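Local atomic coordinates of phospholethanolamine N-methyltransferase 2 (Haemonchus contortus, PDB entry 4KRI), a protein that probably methylates phosphomonomethylethanolamine with S-adenosylmethionine as methyl donor, in the late steps of phosphocholine synthesis in a parasitic nematode. Residues 376-387 / 406-417. Residues are numbered along the deposited sequence; the frame is centred on the assembly and turned at random.
With 1SH (2-(methylamino)ethyl dihydrogen phosphate), chain E.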
loop_
_atom_site.group_PDB
_atom_site.type_symbol
_atom_site.label_atom_id
_atom_site.label_comp_id
_atom_site.label_asym_id
_atom_site.label_seq_id
_atom_site.Cartn_x
_atom_site.Cartn_y
_atom_site.Cartn_z
ATOM N N PHE A 376 -20.663 -14.619 6.485
ATOM C CA PHE A 376 -19.429 -15.170 5.936
ATOM C C PHE A 376 -19.672 -16.596 5.449
ATOM O O PHE A 376 -19.229 -16.970 4.362
ATOM C CB PHE A 376 -18.339 -15.155 7.010
ATOM C CG PHE A 376 -16.964 -15.511 6.505
ATOM C CD1 PHE A 376 -16.488 -14.997 5.308
ATOM C CD2 PHE A 376 -16.136 -16.338 7.250
ATOM C CE1 PHE A 376 -15.221 -15.321 4.854
ATOM C CE2 PHE A 376 -14.860 -16.658 6.799
ATOM C CZ PHE A 376 -14.408 -16.149 5.601
ATOM N N LYS A 377 -20.393 -17.378 6.249
ATOM C CA LYS A 377 -20.710 -18.764 5.882
ATOM C C LYS A 377 -21.522 -18.823 4.581
ATOM O O LYS A 377 -21.202 -19.606 3.688
ATOM C CB LYS A 377 -21.437 -19.501 7.014
ATOM C CG LYS A 377 -21.753 -20.969 6.693
ATOM C CD LYS A 377 -22.405 -21.678 7.881
ATOM C CE LYS A 377 -23.154 -22.935 7.413
ATOM N NZ LYS A 377 -23.567 -23.831 8.521
ATOM N N GLU A 378 -22.547 -17.976 4.467
ATOM C CA GLU A 378 -23.362 -17.917 3.250
ATOM C C GLU A 378 -22.503 -17.582 2.030
ATOM O O GLU A 378 -22.661 -18.181 0.966
ATOM C CB GLU A 378 -24.469 -16.859 3.371
ATOM C CG GLU A 378 -25.406 -16.993 4.562
ATOM C CD GLU A 378 -26.423 -15.851 4.628
ATOM O OE1 GLU A 378 -27.361 -15.925 5.455
ATOM O OE2 GLU A 378 -26.284 -14.879 3.847
ATOM N N ILE A 379 -21.606 -16.615 2.198
ATOM C CA ILE A 379 -20.727 -16.185 1.120
ATOM C C ILE A 379 -19.805 -17.322 0.667
ATOM O O ILE A 379 -19.636 -17.551 -0.536
ATOM C CB ILE A 379 -19.897 -14.941 1.528
ATOM C CG1 ILE A 379 -20.806 -13.709 1.636
ATOM C CG2 ILE A 379 -18.803 -14.684 0.512
ATOM C CD1 ILE A 379 -20.193 -12.521 2.371
ATOM N N LEU A 380 -19.228 -18.047 1.624
ATOM C CA LEU A 380 -18.325 -19.147 1.286
ATOM C C LEU A 380 -19.057 -20.214 0.485
ATOM O O LEU A 380 -18.517 -20.756 -0.486
ATOM C CB LEU A 380 -17.714 -19.762 2.547
ATOM C CG LEU A 380 -16.689 -18.926 3.322
ATOM C CD1 LEU A 380 -16.433 -19.553 4.682
ATOM C CD2 LEU A 380 -15.392 -18.819 2.550
ATOM N N LEU A 381 -20.294 -20.499 0.878
ATOM C CA LEU A 381 -21.105 -21.504 0.181
ATOM C C LEU A 381 -21.445 -21.097 -1.255
ATOM O O LEU A 381 -21.385 -21.921 -2.173
ATOM C CB LEU A 381 -22.402 -21.780 0.945
ATOM C CG LEU A 381 -22.231 -22.501 2.281
ATOM C CD1 LEU A 381 -23.544 -22.561 3.050
ATOM C CD2 LEU A 381 -21.693 -23.897 2.040
ATOM N N GLU A 382 -21.826 -19.834 -1.429
ATOM C CA GLU A 382 -22.174 -19.294 -2.740
ATOM C C GLU A 382 -20.941 -19.267 -3.623
ATOM O O GLU A 382 -20.967 -19.714 -4.772
ATOM C CB GLU A 382 -22.737 -17.879 -2.584
ATOM C CG GLU A 382 -23.090 -17.180 -3.891
ATOM C CD GLU A 382 -23.918 -15.920 -3.675
ATOM O OE1 GLU A 382 -24.114 -15.524 -2.503
ATOM O OE2 GLU A 382 -24.377 -15.328 -4.679
ATOM N N GLU A 383 -19.856 -18.724 -3.079
ATOM C CA GLU A 383 -18.599 -18.652 -3.804
ATOM C C GLU A 383 -18.160 -20.040 -4.269
ATOM O O GLU A 383 -17.779 -20.217 -5.427
ATOM C CB GLU A 383 -17.527 -17.959 -2.946
ATOM C CG GLU A 383 -17.696 -16.432 -2.911
ATOM C CD GLU A 383 -16.747 -15.725 -1.948
ATOM O OE1 GLU A 383 -16.676 -14.480 -1.999
ATOM O OE2 GLU A 383 -16.093 -16.404 -1.126
ATOM N N ARG A 384 -18.254 -21.032 -3.390
ATOM C CA ARG A 384 -17.796 -22.373 -3.748
ATOM C C ARG A 384 -18.642 -23.046 -4.825
ATOM O O ARG A 384 -18.107 -23.769 -5.670
ATOM C CB ARG A 384 -17.673 -23.294 -2.532
ATOM C CG ARG A 384 -16.904 -24.570 -2.859
ATOM C CD ARG A 384 -16.946 -25.550 -1.726
ATOM N NE ARG A 384 -18.321 -25.908 -1.406
ATOM C CZ ARG A 384 -18.665 -26.709 -0.407
ATOM N NH1 ARG A 384 -17.725 -27.241 0.365
ATOM N NH2 ARG A 384 -19.942 -26.983 -0.182
ATOM N N GLU A 385 -19.952 -22.823 -4.811
ATOM C CA GLU A 385 -20.774 -23.417 -5.859
ATOM C C GLU A 385 -20.371 -22.800 -7.194
ATOM O O GLU A 385 -20.464 -23.442 -8.236
ATOM C CB GLU A 385 -22.268 -23.226 -5.591
ATOM C CG GLU A 385 -23.157 -24.191 -6.377
ATOM C CD GLU A 385 -22.899 -25.658 -6.035
ATOM O OE1 GLU A 385 -22.447 -25.946 -4.901
ATOM O OE2 GLU A 385 -23.147 -26.526 -6.901
ATOM N N ARG A 386 -19.887 -21.561 -7.147
ATOM C CA ARG A 386 -19.433 -20.862 -8.350
ATOM C C ARG A 386 -18.128 -21.434 -8.935
ATOM O O ARG A 386 -18.079 -21.726 -10.130
ATOM C CB ARG A 386 -19.327 -19.354 -8.097
ATOM C CG ARG A 386 -19.479 -18.493 -9.346
ATOM C CD ARG A 386 -19.966 -17.088 -9.001
ATOM N NE ARG A 386 -19.009 -16.350 -8.177
ATOM C CZ ARG A 386 -19.335 -15.675 -7.077
ATOM N NH1 ARG A 386 -20.596 -15.641 -6.669
ATOM N NH2 ARG A 386 -18.401 -15.028 -6.390
ATOM N N ILE A 387 -17.086 -21.602 -8.113
ATOM C CA ILE A 387 -15.844 -22.236 -8.589
ATOM C C ILE A 387 -16.084 -23.667 -9.068
ATOM O O ILE A 387 -15.518 -24.101 -10.073
ATOM C CB ILE A 387 -14.693 -22.285 -7.526
ATOM C CG1 ILE A 387 -15.206 -22.677 -6.140
ATOM C CG2 ILE A 387 -13.927 -20.990 -7.457
ATOM C CD1 ILE A 387 -14.119 -22.709 -5.067
ATOM N N LEU A 406 -8.142 -23.504 -4.315
ATOM C CA LEU A 406 -9.326 -22.693 -4.043
ATOM C C LEU A 406 -10.441 -23.557 -3.455
ATOM O O LEU A 406 -11.080 -23.185 -2.468
ATOM C CB LEU A 406 -9.826 -21.996 -5.307
ATOM C CG LEU A 406 -9.183 -20.695 -5.782
ATOM C CD1 LEU A 406 -10.009 -20.099 -6.909
ATOM C CD2 LEU A 406 -9.032 -19.702 -4.626
ATOM N N VAL A 407 -10.679 -24.709 -4.072
ATOM C CA VAL A 407 -11.730 -25.606 -3.609
ATOM C C VAL A 407 -11.470 -26.079 -2.182
ATOM O O VAL A 407 -12.364 -26.038 -1.333
ATOM C CB VAL A 407 -11.887 -26.827 -4.538
ATOM C CG1 VAL A 407 -12.745 -27.908 -3.878
ATOM C CG2 VAL A 407 -12.489 -26.402 -5.865
ATOM N N SER A 408 -10.238 -26.509 -1.919
ATOM C CA SER A 408 -9.880 -27.027 -0.602
ATOM C C SER A 408 -9.841 -25.923 0.442
ATOM O O SER A 408 -10.135 -26.157 1.610
ATOM C CB SER A 408 -8.527 -27.729 -0.657
ATOM O OG SER A 408 -8.629 -28.932 -1.395
ATOM N N GLY A 409 -9.474 -24.720 0.021
ATOM C CA GLY A 409 -9.436 -23.606 0.947
ATOM C C GLY A 409 -10.824 -23.246 1.429
ATOM O O GLY A 409 -11.042 -22.974 2.613
ATOM N N TRP A 410 -11.776 -23.233 0.507
ATOM C CA TRP A 410 -13.131 -22.845 0.867
ATOM C C TRP A 410 -13.788 -23.938 1.710
ATOM O O TRP A 410 -14.463 -23.643 2.703
ATOM C CB TRP A 410 -13.934 -22.470 -0.387
ATOM C CG TRP A 410 -13.952 -20.982 -0.650
ATOM C CD1 TRP A 410 -15.050 -20.172 -0.649
ATOM C CD2 TRP A 410 -12.823 -20.122 -0.919
ATOM N NE1 TRP A 410 -14.683 -18.872 -0.909
ATOM C CE2 TRP A 410 -13.324 -18.816 -1.083
ATOM C CE3 TRP A 410 -11.446 -20.338 -1.056
ATOM C CZ2 TRP A 410 -12.496 -17.720 -1.370
ATOM C CZ3 TRP A 410 -10.621 -19.240 -1.344
ATOM C CH2 TRP A 410 -11.151 -17.954 -1.490
ATOM N N LYS A 411 -13.546 -25.197 1.349
ATOM C CA LYS A 411 -13.983 -26.320 2.178
ATOM C C LYS A 411 -13.449 -26.174 3.608
ATOM O O LYS A 411 -14.200 -26.287 4.576
ATOM C CB LYS A 411 -13.519 -27.653 1.581
ATOM C CG LYS A 411 -14.020 -28.867 2.362
ATOM C CD LYS A 411 -13.323 -30.158 1.950
ATOM C CE LYS A 411 -13.780 -31.326 2.839
ATOM N NZ LYS A 411 -13.066 -32.612 2.557
ATOM N N SER A 412 -12.153 -25.894 3.730
ATOM C CA SER A 412 -11.520 -25.736 5.038
ATOM C C SER A 412 -12.085 -24.593 5.886
ATOM O O SER A 412 -12.330 -24.765 7.082
ATOM C CB SER A 412 -10.006 -25.580 4.881
ATOM O OG SER A 412 -9.424 -26.801 4.457
ATOM N N LYS A 413 -12.276 -23.425 5.279
ATOM C CA LYS A 413 -12.843 -22.293 6.006
ATOM C C LYS A 413 -14.232 -22.606 6.559
ATOM O O LYS A 413 -14.570 -22.207 7.672
ATOM C CB LYS A 413 -12.838 -21.027 5.137
ATOM C CG LYS A 413 -11.451 -20.398 5.057
ATOM C CD LYS A 413 -11.415 -19.171 4.169
ATOM C CE LYS A 413 -11.411 -19.559 2.706
ATOM N NZ LYS A 413 -11.141 -18.347 1.887
ATOM N N LEU A 414 -15.020 -23.355 5.797
ATOM C CA LEU A 414 -16.335 -23.777 6.262
ATOM C C LEU A 414 -16.235 -24.614 7.547
ATOM O O LEU A 414 -16.990 -24.396 8.498
ATOM C CB LEU A 414 -17.081 -24.524 5.146
ATOM C CG LEU A 414 -17.576 -23.556 4.061
ATOM C CD1 LEU A 414 -17.993 -24.263 2.779
ATOM C CD2 LEU A 414 -18.724 -22.718 4.608
ATOM N N GLN A 415 -15.278 -25.535 7.596
ATOM C CA GLN A 415 -15.050 -26.304 8.816
ATOM C C GLN A 415 -14.488 -25.449 9.970
ATOM O O GLN A 415 -14.813 -25.683 11.141
ATOM C CB GLN A 415 -14.145 -27.507 8.538
ATOM C CG GLN A 415 -14.031 -28.464 9.721
ATOM C CD GLN A 415 -15.386 -28.995 10.183
ATOM O OE1 GLN A 415 -16.181 -29.492 9.378
ATOM N NE2 GLN A 415 -15.657 -28.885 11.487
ATOM N N TYR A 416 -13.653 -24.464 9.645
ATOM C CA TYR A 416 -13.117 -23.559 10.661
ATOM C C TYR A 416 -14.246 -22.756 11.291
ATOM O O TYR A 416 -14.218 -22.453 12.487
ATOM C CB TYR A 416 -12.094 -22.587 10.059
ATOM C CG TYR A 416 -10.884 -23.225 9.424
ATOM C CD1 TYR A 416 -10.468 -24.496 9.791
ATOM C CD2 TYR A 416 -10.152 -22.549 8.456
ATOM C CE1 TYR A 416 -9.363 -25.076 9.212
ATOM C CE2 TYR A 416 -9.046 -23.126 7.869
ATOM C CZ TYR A 416 -8.658 -24.389 8.253
ATOM O OH TYR A 416 -7.555 -24.967 7.672
ATOM N N ILE A 417 -15.233 -22.395 10.477
ATOM C CA ILE A 417 -16.405 -21.695 10.984
ATOM C C ILE A 417 -17.202 -22.626 11.888
ATOM O O ILE A 417 -17.672 -22.228 12.953
ATOM C CB ILE A 417 -17.309 -21.222 9.844
ATOM C CG1 ILE A 417 -16.681 -20.024 9.140
ATOM C CG2 ILE A 417 -18.693 -20.846 10.368
ATOM C CD1 ILE A 417 -17.561 -19.441 8.068
HETATM O O4 1SH E . -9.374 -16.721 2.948
HETATM P P1 1SH E . -7.879 -16.562 2.679
HETATM O O1 1SH E . -7.064 -16.869 3.872
HETATM O O3 1SH E . -7.466 -17.507 1.487
HETATM O O2 1SH E . -7.603 -15.050 2.298
HETATM C C1 1SH E . -8.323 -14.494 1.325
HETATM C C2 1SH E . -8.166 -12.988 1.159
HETATM N N1 1SH E . -8.642 -12.157 2.229
HETATM C C3 1SH E . -8.248 -10.824 1.947
#
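Leu380 lays its CD2 methyl on one face of the Trp410 indole, a CH-pi contact with CD2 3.8 Å from the centroid of the five-membered ring. Over the rim of the same face stands the amine of Lys413. At the edge, in the ring plane, Trp410 NE1 donates a nearly straight hydrogen bond to Glu383 OE2 (2.9 Å, 166°). The carboxylate receives it on its anti side, its plane turned 55° from that of the indole; its other oxygen, OE1, is hydrogen-bonded to Gly205 N, so both oxygens have a partner. The Arg384 guanidinium has Leu414 CD1 over one face, 3.8 Å from NH1, and the Phe376 ring carries Leu380 CD1 of its own helix on one face, while Ile417 CD1 lies obliquely against Phe376 CD2 at 3.5 Å.

The two helices, 373-389 and 400-418, run nearly antiparallel, 157° between the axes of these segments, and both lie in the chain connection between strands 367-371 and 422-430, which pair antiparallel in the Rossmann-like methyltransferase domain. Packing is knobs-into-holes: Leu380 enters the hole made by Trp410, Lys413, Leu414 and Ile417, and Leu414 returns the fit among Lys377, Leu380, Leu381 and Arg384. These two leucines slide past each other in opposite directions, whereas Leu380 CD1 and Ile417 CD1 meet tip to tip at 3.6 Å. Toward the C-terminal end of 376-387, the less well ordered Ile387 lies loosely against Leu406 and Val407.

Lys413 takes the contact into the substrate pocket. Its chain, bent at its third torsion, passes Leu380 with its CB and CE and brings NZ to phosphate oxygen O4 of the bound phosphomonomethylethanolamine, a 2.6 Å hydrogen bond; Tyr193, Tyr327, Tyr341, Tyr347 and Arg345 also hydrogen-bond this ligand.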